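Local coordinates for protein phosphoribosylaminoimidazole carboxylase, ATPase subunit (Bacillus anthracis, PDB 3V4S) that probably uses ATP and bicarbonate to carboxylate aminoimidazole ribonucleotide to its N5-carboxy form, a step of purine biosynthesis, as an ATP-grasp enzyme, at residues 111-116 against 272-277; 151-156 against 186-191. One frame throughout, in Å; residues are numbered along the deposited sequence.

Contact 1 (111-116 against 272-277). With MG (magnesium ion), chain H; MG (magnesium ion), chain G; ATP (adenosine-5'-triphosphate), chain F.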
loop_
_atom_site.group_PDB
_atom_site.type_symbol
_atom_site.label_atom_id
_atom_site.label_comp_id
_atom_site.label_asym_id
_atom_site.label_seq_id
_atom_site.Cartn_x
_atom_site.Cartn_y
_atom_site.Cartn_z
ATOM N N GLN B 111 -3.548 -26.912 11.910
ATOM C CA GLN B 111 -3.407 -27.761 10.725
ATOM C C GLN B 111 -4.225 -29.035 10.730
ATOM O O GLN B 111 -4.367 -29.682 9.695
ATOM C CB GLN B 111 -1.968 -28.240 10.631
ATOM C CG GLN B 111 -1.103 -27.471 9.671
ATOM C CD GLN B 111 0.287 -28.074 9.591
ATOM O OE1 GLN B 111 0.635 -28.988 10.353
ATOM N NE2 GLN B 111 1.095 -27.555 8.678
ATOM N N ASN B 112 -4.677 -29.445 11.908
ATOM C CA ASN B 112 -5.444 -30.677 12.048
ATOM C C ASN B 112 -6.776 -30.348 12.709
ATOM O O ASN B 112 -6.798 -29.785 13.803
ATOM C CB ASN B 112 -4.644 -31.720 12.830
ATOM C CG ASN B 112 -5.429 -32.997 13.077
ATOM O OD1 ASN B 112 -6.588 -32.965 13.500
ATOM N ND2 ASN B 112 -4.798 -34.131 12.822
ATOM N N ARG B 113 -7.875 -30.677 12.037
ATOM C CA ARG B 113 -9.205 -30.248 12.475
ATOM C C ARG B 113 -9.574 -30.795 13.842
ATOM O O ARG B 113 -10.245 -30.114 14.623
ATOM C CB ARG B 113 -10.283 -30.642 11.476
ATOM C CG ARG B 113 -10.190 -29.964 10.125
ATOM C CD ARG B 113 -11.475 -30.213 9.353
ATOM N NE ARG B 113 -11.378 -29.764 7.966
ATOM C CZ ARG B 113 -11.590 -28.511 7.569
ATOM N NH1 ARG B 113 -11.928 -27.574 8.455
ATOM N NH2 ARG B 113 -11.474 -28.197 6.284
ATOM N N PHE B 114 -9.136 -32.024 14.126
ATOM C CA PHE B 114 -9.386 -32.644 15.424
ATOM C C PHE B 114 -8.645 -31.908 16.538
ATOM O O PHE B 114 -9.256 -31.546 17.551
ATOM C CB PHE B 114 -9.004 -34.133 15.402
ATOM C CG PHE B 114 -9.344 -34.878 16.674
ATOM C CD1 PHE B 114 -10.664 -35.220 16.969
ATOM C CD2 PHE B 114 -8.339 -35.261 17.559
ATOM C CE1 PHE B 114 -10.975 -35.915 18.133
ATOM C CE2 PHE B 114 -8.643 -35.961 18.726
ATOM C CZ PHE B 114 -9.961 -36.292 19.006
ATOM N N THR B 115 -7.342 -31.685 16.358
ATOM C CA THR B 115 -6.536 -31.001 17.386
ATOM C C THR B 115 -6.936 -29.523 17.512
ATOM O O THR B 115 -6.869 -28.936 18.602
ATOM C CB THR B 115 -5.018 -31.173 17.168
ATOM O OG1 THR B 115 -4.624 -30.538 15.954
ATOM C CG2 THR B 115 -4.657 -32.647 17.062
ATOM N N GLU B 116 -7.391 -28.952 16.397
ATOM C CA GLU B 116 -7.966 -27.608 16.364
ATOM C C GLU B 116 -9.218 -27.463 17.224
ATOM O O GLU B 116 -9.359 -26.463 17.950
ATOM C CB GLU B 116 -8.298 -27.210 14.929
ATOM C CG GLU B 116 -8.768 -25.772 14.775
ATOM C CD GLU B 116 -9.025 -25.405 13.327
ATOM O OE1 GLU B 116 -8.351 -24.483 12.827
ATOM O OE2 GLU B 116 -9.878 -26.055 12.682
ATOM N N ILE B 272 -17.223 -21.370 16.589
ATOM C CA ILE B 272 -15.949 -21.279 15.906
ATOM C C ILE B 272 -15.877 -22.401 14.868
ATOM O O ILE B 272 -16.038 -23.583 15.213
ATOM C CB ILE B 272 -14.754 -21.381 16.870
ATOM C CG1 ILE B 272 -14.904 -20.426 18.070
ATOM C CG2 ILE B 272 -13.464 -21.064 16.126
ATOM C CD1 ILE B 272 -15.125 -18.965 17.703
ATOM N N ASN B 273 -15.665 -22.029 13.605
ATOM C CA ASN B 273 -15.591 -22.998 12.507
ATOM C C ASN B 273 -14.169 -23.514 12.325
ATOM O O ASN B 273 -13.946 -24.738 12.281
ATOM C CB ASN B 273 -16.138 -22.408 11.197
ATOM C CG ASN B 273 -15.950 -23.342 9.997
ATOM O OD1 ASN B 273 -16.311 -24.514 10.042
ATOM N ND2 ASN B 273 -15.426 -22.805 8.906
ATOM N N GLU B 274 -13.215 -22.585 12.204
ATOM C CA GLU B 274 -11.809 -22.936 12.046
ATOM C C GLU B 274 -10.884 -21.738 12.180
ATOM O O GLU B 274 -11.307 -20.583 12.095
ATOM C CB GLU B 274 -11.551 -23.671 10.711
ATOM C CG GLU B 274 -11.682 -22.807 9.473
ATOM C CD GLU B 274 -11.298 -23.532 8.187
ATOM O OE1 GLU B 274 -11.532 -22.946 7.096
ATOM O OE2 GLU B 274 -10.747 -24.664 8.250
ATOM N N LEU B 275 -9.609 -22.044 12.377
ATOM C CA LEU B 275 -8.572 -21.055 12.581
ATOM C C LEU B 275 -7.517 -21.149 11.463
ATOM O O LEU B 275 -7.245 -22.230 10.957
ATOM C CB LEU B 275 -7.910 -21.290 13.937
ATOM C CG LEU B 275 -8.840 -21.415 15.151
ATOM C CD1 LEU B 275 -8.049 -21.811 16.388
ATOM C CD2 LEU B 275 -9.622 -20.130 15.389
ATOM N N ALA B 276 -6.926 -20.011 11.101
ATOM C CA ALA B 276 -5.748 -19.977 10.203
ATOM C C ALA B 276 -4.672 -19.052 10.807
ATOM O O ALA B 276 -4.922 -17.865 11.008
ATOM C CB ALA B 276 -6.147 -19.510 8.806
ATOM N N PRO B 277 -3.480 -19.597 11.106
ATOM C CA PRO B 277 -2.411 -18.839 11.746
ATOM C C PRO B 277 -1.604 -18.006 10.738
ATOM O O PRO B 277 -0.383 -18.114 10.681
ATOM C CB PRO B 277 -1.538 -19.933 12.361
ATOM C CG PRO B 277 -1.717 -21.090 11.456
ATOM C CD PRO B 277 -3.075 -20.987 10.823
HETATM MG MG MG H . -7.272 -24.615 10.631
HETATM MG MG MG G . -13.124 -21.928 5.877
HETATM P PG ATP F . -11.055 -22.873 3.569
HETATM O O1G ATP F . -11.495 -21.660 4.349
HETATM O O2G ATP F . -10.923 -22.674 2.074
HETATM O O3G ATP F . -9.887 -23.590 4.186
HETATM P PB ATP F . -12.310 -25.414 4.203
HETATM O O1B ATP F . -11.969 -26.274 3.020
HETATM O O2B ATP F . -11.576 -25.591 5.494
HETATM O O3B ATP F . -12.352 -23.856 3.724
HETATM P PA ATP F . -14.628 -25.119 5.870
HETATM O O1A ATP F . -14.155 -23.708 6.142
HETATM O O2A ATP F . -14.658 -26.123 6.994
HETATM O O3A ATP F . -13.848 -25.731 4.586
HETATM O "O5'" ATP F . -16.093 -25.032 5.240
HETATM C "C5'" ATP F . -16.300 -24.290 4.040
HETATM C "C4'" ATP F . -17.716 -23.742 4.130
HETATM O "O4'" ATP F . -18.657 -24.823 4.278
HETATM C "C3'" ATP F . -17.924 -22.866 5.362
HETATM O "O3'" ATP F . -17.441 -21.517 5.225
HETATM C "C2'" ATP F . -19.424 -23.004 5.581
HETATM O "O2'" ATP F . -20.153 -22.116 4.730
HETATM C "C1'" ATP F . -19.712 -24.454 5.175
HETATM N N9 ATP F . -19.682 -25.290 6.404
HETATM C C8 ATP F . -18.617 -25.970 6.891
HETATM N N7 ATP F . -18.933 -26.596 8.053
HETATM C C5 ATP F . -20.231 -26.335 8.324
HETATM C C6 ATP F . -21.210 -26.688 9.381
HETATM N N6 ATP F . -20.875 -27.483 10.426
HETATM N N1 ATP F . -22.469 -26.191 9.270
HETATM C C2 ATP F . -22.851 -25.400 8.245
HETATM N N3 ATP F . -22.013 -25.040 7.260
HETATM C C4 ATP F . -20.719 -25.468 7.235
HETATM O O HOH W 1 -12.275 -27.595 11.181
HETATM O O HOH W 2 -8.808 -26.051 9.883
HETATM O O HOH W 3 -14.492 -21.115 4.724
HETATM O O HOH W 4 -6.547 -24.100 8.679
#
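Glu116, in the first turn of helix 113-123, reaches across to Leu275 on strand 270-276, where the ATP-grasp fold binds metal and triphosphate. Metal bonds come first. Glu116 OE1 holds one magnesium ion at 2.5 Å, Leu275 O binds it at 2.4 Å, and two waters and Thr110 O complete the ligands seen. The second magnesium ion sits on Glu274 OE1 at 2.2 Å, between ATP O1G and O1A, with Glu261 also bound.

Among the hydrogen bonds, Leu275 N donates to Glu116 OE1 at 2.8 Å, arriving from above the carboxylate plane, so this one oxygen serves both metal and backbone. The Glu116 chain runs straight out, with CG anti to the backbone N (chi1 -174°), which carries the carboxylate to the strand.

Charge pairing joins Arg113 to Glu274. Arg113 NH1 meets Glu274 OE2 at 3.1 Å in a salt bridge whose hydrogen bond is weak; the guanidinium and carboxylate planes lie 15° apart. The same arginine points NH2 at ATP O2B, 2.7 Å away and nearly straight at 169°. Between the two glutamates a water on the first magnesium ion donates to Glu116 OE2 and, at 2.9 Å, to Glu274 OE2.

Contact 2 (151-156 against 186-191). With ATP (adenosine-5'-triphosphate), chain F.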
loop_
_atom_site.group_PDB
_atom_site.type_symbol
_atom_site.label_atom_id
_atom_site.label_comp_id
_atom_site.label_asym_id
_atom_site.label_seq_id
_atom_site.Cartn_x
_atom_site.Cartn_y
_atom_site.Cartn_z
ATOM N N VAL B 151 -21.729 -32.823 8.634
ATOM C CA VAL B 151 -20.728 -32.599 7.619
ATOM C C VAL B 151 -19.479 -33.376 7.983
ATOM O O VAL B 151 -18.978 -33.259 9.095
ATOM C CB VAL B 151 -20.393 -31.096 7.445
ATOM C CG1 VAL B 151 -19.255 -30.915 6.450
ATOM C CG2 VAL B 151 -21.624 -30.336 6.960
ATOM N N LEU B 152 -19.003 -34.175 7.036
ATOM C CA LEU B 152 -17.743 -34.909 7.162
ATOM C C LEU B 152 -16.587 -34.135 6.504
ATOM O O LEU B 152 -16.667 -33.750 5.333
ATOM C CB LEU B 152 -17.891 -36.285 6.502
ATOM C CG LEU B 152 -16.782 -37.307 6.740
ATOM C CD1 LEU B 152 -16.722 -37.749 8.208
ATOM C CD2 LEU B 152 -17.011 -38.505 5.821
ATOM N N LYS B 153 -15.507 -33.938 7.246
ATOM C CA LYS B 153 -14.364 -33.143 6.776
ATOM C C LYS B 153 -13.088 -33.918 7.057
ATOM O O LYS B 153 -12.916 -34.418 8.169
ATOM C CB LYS B 153 -14.264 -31.820 7.571
ATOM C CG LYS B 153 -15.508 -30.932 7.598
ATOM C CD LYS B 153 -15.206 -29.613 8.317
ATOM C CE LYS B 153 -16.398 -28.669 8.175
ATOM N NZ LYS B 153 -16.213 -27.387 8.911
ATOM N N THR B 154 -12.173 -33.970 6.086
ATOM C CA THR B 154 -10.832 -34.516 6.333
ATOM C C THR B 154 -10.130 -33.692 7.392
ATOM O O THR B 154 -10.243 -32.459 7.393
ATOM C CB THR B 154 -9.959 -34.533 5.059
ATOM O OG1 THR B 154 -9.704 -33.185 4.623
ATOM C CG2 THR B 154 -10.649 -35.302 3.956
ATOM N N THR B 155 -9.404 -34.354 8.292
ATOM C CA THR B 155 -8.730 -33.624 9.376
ATOM C C THR B 155 -7.539 -32.787 8.891
ATOM O O THR B 155 -7.175 -31.800 9.538
ATOM C CB THR B 155 -8.265 -34.542 10.517
ATOM O OG1 THR B 155 -7.467 -35.601 9.984
ATOM C CG2 THR B 155 -9.478 -35.110 11.302
ATOM N N THR B 156 -6.944 -33.173 7.767
ATOM C CA THR B 156 -5.838 -32.406 7.197
ATOM C C THR B 156 -6.020 -32.148 5.691
ATOM O O THR B 156 -6.813 -32.826 5.023
ATOM C CB THR B 156 -4.466 -33.081 7.441
ATOM O OG1 THR B 156 -4.458 -34.383 6.839
ATOM C CG2 THR B 156 -4.155 -33.194 8.956
ATOM N N ILE B 186 -13.331 -35.797 10.565
ATOM C CA ILE B 186 -14.243 -35.609 11.673
ATOM C C ILE B 186 -15.618 -35.456 11.064
ATOM O O ILE B 186 -15.777 -34.858 9.979
ATOM C CB ILE B 186 -13.938 -34.364 12.569
ATOM C CG1 ILE B 186 -13.726 -33.081 11.744
ATOM C CG2 ILE B 186 -12.747 -34.613 13.487
ATOM C CD1 ILE B 186 -13.795 -31.804 12.572
ATOM N N LEU B 187 -16.606 -36.032 11.735
ATOM C CA LEU B 187 -17.980 -35.691 11.459
ATOM C C LEU B 187 -18.422 -34.658 12.490
ATOM O O LEU B 187 -18.160 -34.809 13.680
ATOM C CB LEU B 187 -18.886 -36.917 11.499
ATOM C CG LEU B 187 -20.337 -36.668 11.045
ATOM C CD1 LEU B 187 -20.396 -36.506 9.536
ATOM C CD2 LEU B 187 -21.257 -37.809 11.494
ATOM N N GLU B 188 -19.068 -33.593 12.017
ATOM C CA GLU B 188 -19.592 -32.579 12.918
ATOM C C GLU B 188 -21.008 -32.184 12.533
ATOM O O GLU B 188 -21.394 -32.246 11.355
ATOM C CB GLU B 188 -18.672 -31.351 12.958
ATOM C CG GLU B 188 -18.626 -30.570 11.653
ATOM C CD GLU B 188 -17.737 -29.328 11.733
ATOM O OE1 GLU B 188 -16.744 -29.323 12.494
ATOM O OE2 GLU B 188 -18.035 -28.375 10.998
ATOM N N LYS B 189 -21.784 -31.789 13.539
ATOM C CA LYS B 189 -23.146 -31.313 13.310
ATOM C C LYS B 189 -23.176 -30.100 12.383
ATOM O O LYS B 189 -22.286 -29.237 12.433
ATOM C CB LYS B 189 -23.816 -30.967 14.636
ATOM C CG LYS B 189 -24.215 -32.193 15.436
ATOM C CD LYS B 189 -24.946 -31.812 16.715
ATOM C CE LYS B 189 -25.308 -33.049 17.533
ATOM N NZ LYS B 189 -25.847 -32.676 18.875
ATOM N N TRP B 190 -24.180 -30.073 11.517
ATOM C CA TRP B 190 -24.517 -28.899 10.730
ATOM C C TRP B 190 -24.929 -27.769 11.645
ATOM O O TRP B 190 -25.654 -27.980 12.625
ATOM C CB TRP B 190 -25.650 -29.241 9.791
ATOM C CG TRP B 190 -26.085 -28.103 8.908
ATOM C CD1 TRP B 190 -27.133 -27.212 9.123
ATOM C CD2 TRP B 190 -25.495 -27.700 7.627
ATOM N NE1 TRP B 190 -27.226 -26.308 8.090
ATOM C CE2 TRP B 190 -26.273 -26.547 7.160
ATOM C CE3 TRP B 190 -24.440 -28.157 6.853
ATOM C CZ2 TRP B 190 -25.987 -25.905 5.967
ATOM C CZ3 TRP B 190 -24.158 -27.499 5.654
ATOM C CH2 TRP B 190 -24.915 -26.401 5.222
ATOM N N VAL B 191 -24.437 -26.568 11.361
ATOM C CA VAL B 191 -24.816 -25.390 12.134
ATOM C C VAL B 191 -25.710 -24.528 11.244
ATOM O O VAL B 191 -25.281 -24.091 10.172
ATOM C CB VAL B 191 -23.590 -24.608 12.645
ATOM C CG1 VAL B 191 -24.029 -23.370 13.416
ATOM C CG2 VAL B 191 -22.720 -25.491 13.524
HETATM P PG ATP F . -11.055 -22.873 3.569
HETATM O O1G ATP F . -11.495 -21.660 4.349
HETATM O O2G ATP F . -10.923 -22.674 2.074
HETATM O O3G ATP F . -9.887 -23.590 4.186
HETATM P PB ATP F . -12.310 -25.414 4.203
HETATM O O1B ATP F . -11.969 -26.274 3.020
HETATM O O2B ATP F . -11.576 -25.591 5.494
HETATM O O3B ATP F . -12.352 -23.856 3.724
HETATM P PA ATP F . -14.628 -25.119 5.870
HETATM O O1A ATP F . -14.155 -23.708 6.142
HETATM O O2A ATP F . -14.658 -26.123 6.994
HETATM O O3A ATP F . -13.848 -25.731 4.586
HETATM O "O5'" ATP F . -16.093 -25.032 5.240
HETATM C "C5'" ATP F . -16.300 -24.290 4.040
HETATM C "C4'" ATP F . -17.716 -23.742 4.130
HETATM O "O4'" ATP F . -18.657 -24.823 4.278
HETATM C "C3'" ATP F . -17.924 -22.866 5.362
HETATM O "O3'" ATP F . -17.441 -21.517 5.225
HETATM C "C2'" ATP F . -19.424 -23.004 5.581
HETATM O "O2'" ATP F . -20.153 -22.116 4.730
HETATM C "C1'" ATP F . -19.712 -24.454 5.175
HETATM N N9 ATP F . -19.682 -25.290 6.404
HETATM C C8 ATP F . -18.617 -25.970 6.891
HETATM N N7 ATP F . -18.933 -26.596 8.053
HETATM C C5 ATP F . -20.231 -26.335 8.324
HETATM C C6 ATP F . -21.210 -26.688 9.381
HETATM N N6 ATP F . -20.875 -27.483 10.426
HETATM N N1 ATP F . -22.469 -26.191 9.270
HETATM C C2 ATP F . -22.851 -25.400 8.245
HETATM N N3 ATP F . -22.013 -25.040 7.260
HETATM C C4 ATP F . -20.719 -25.468 7.235
HETATM O O HOH W 5 -15.052 -27.457 11.374
#
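Lys153 stretches from its strand to meet the carboxylate of Glu188 beside the bound nucleotide. Its CB lies 4.2 Å from Ile186 O, next to the backbone pairing. CG is anti to the carbonyl carbon (chi1 -55°), and from there the chain is fully extended, which carries the amine off the sheet face to the ligand. CD passes ATP O2A and Glu188 OE2 at van der Waals range; CE comes closer, 3.3 Å from ATP N7 and about as far from that same OE2. At the tip, NZ gives hydrogen bonds to ATP O2A at 2.8 Å and to ATP N7, and makes a salt bridge with Glu188 OE2 at 2.9 Å, approaching from above the carboxylate plane. A water accepts from NZ and can donate to Glu188 OE1, an oxygen that also forms a salt bridge with Lys117.

All this rests on two antiparallel strands, 150-154 and 185-189, central in the four-stranded sheet of the ATP-grasp domain that lies over the adenine. Val151 with Glu188 and Lys153 with Ile186 are hydrogen-bonded pairs, their side chains on the nucleotide side; Leu152 with Leu187 between them is non-hydrogen-bonded. On the other face, Leu152 CB touches Leu187 CD1 at 3.9 Å, and helix 136-146 packs on Leu187.

Adenine is read by the second strand and the turn after it. ATP N6 donates to Glu188 OE2 at 168° and to Lys189 O, while Val191 N donates to ATP N1 at 2.9 Å. Trp190 lays one ring face against ATP C2, which sits toward the rim of the indole, and Val151 CG2 meets the ring in its plane, 3.6 Å from Trp190 CE3.

The two contacts lie 11 Å apart, centre to centre, on the same ATP. Along the chain 111-116 comes first, then both segments of contact 2, and 272-277 last. Helix 113-123 packs on the four-stranded sheet that carries contact 2, whereas 272-277 is on an edge strand of the separate eight-stranded sheet. The nucleotide is therefore held between two sheets, contact 2 holding the adenine and, through Lys153, the alpha-phosphate, contact 1 the phosphates and the magnesium ions. They touch directly: Arg113 N and Arg113 NE probably hydrogen-bond to Thr155 O and Thr154 O, respectively, and Asn273 packs against Lys153, joining the two halves of the ATP-grasp site.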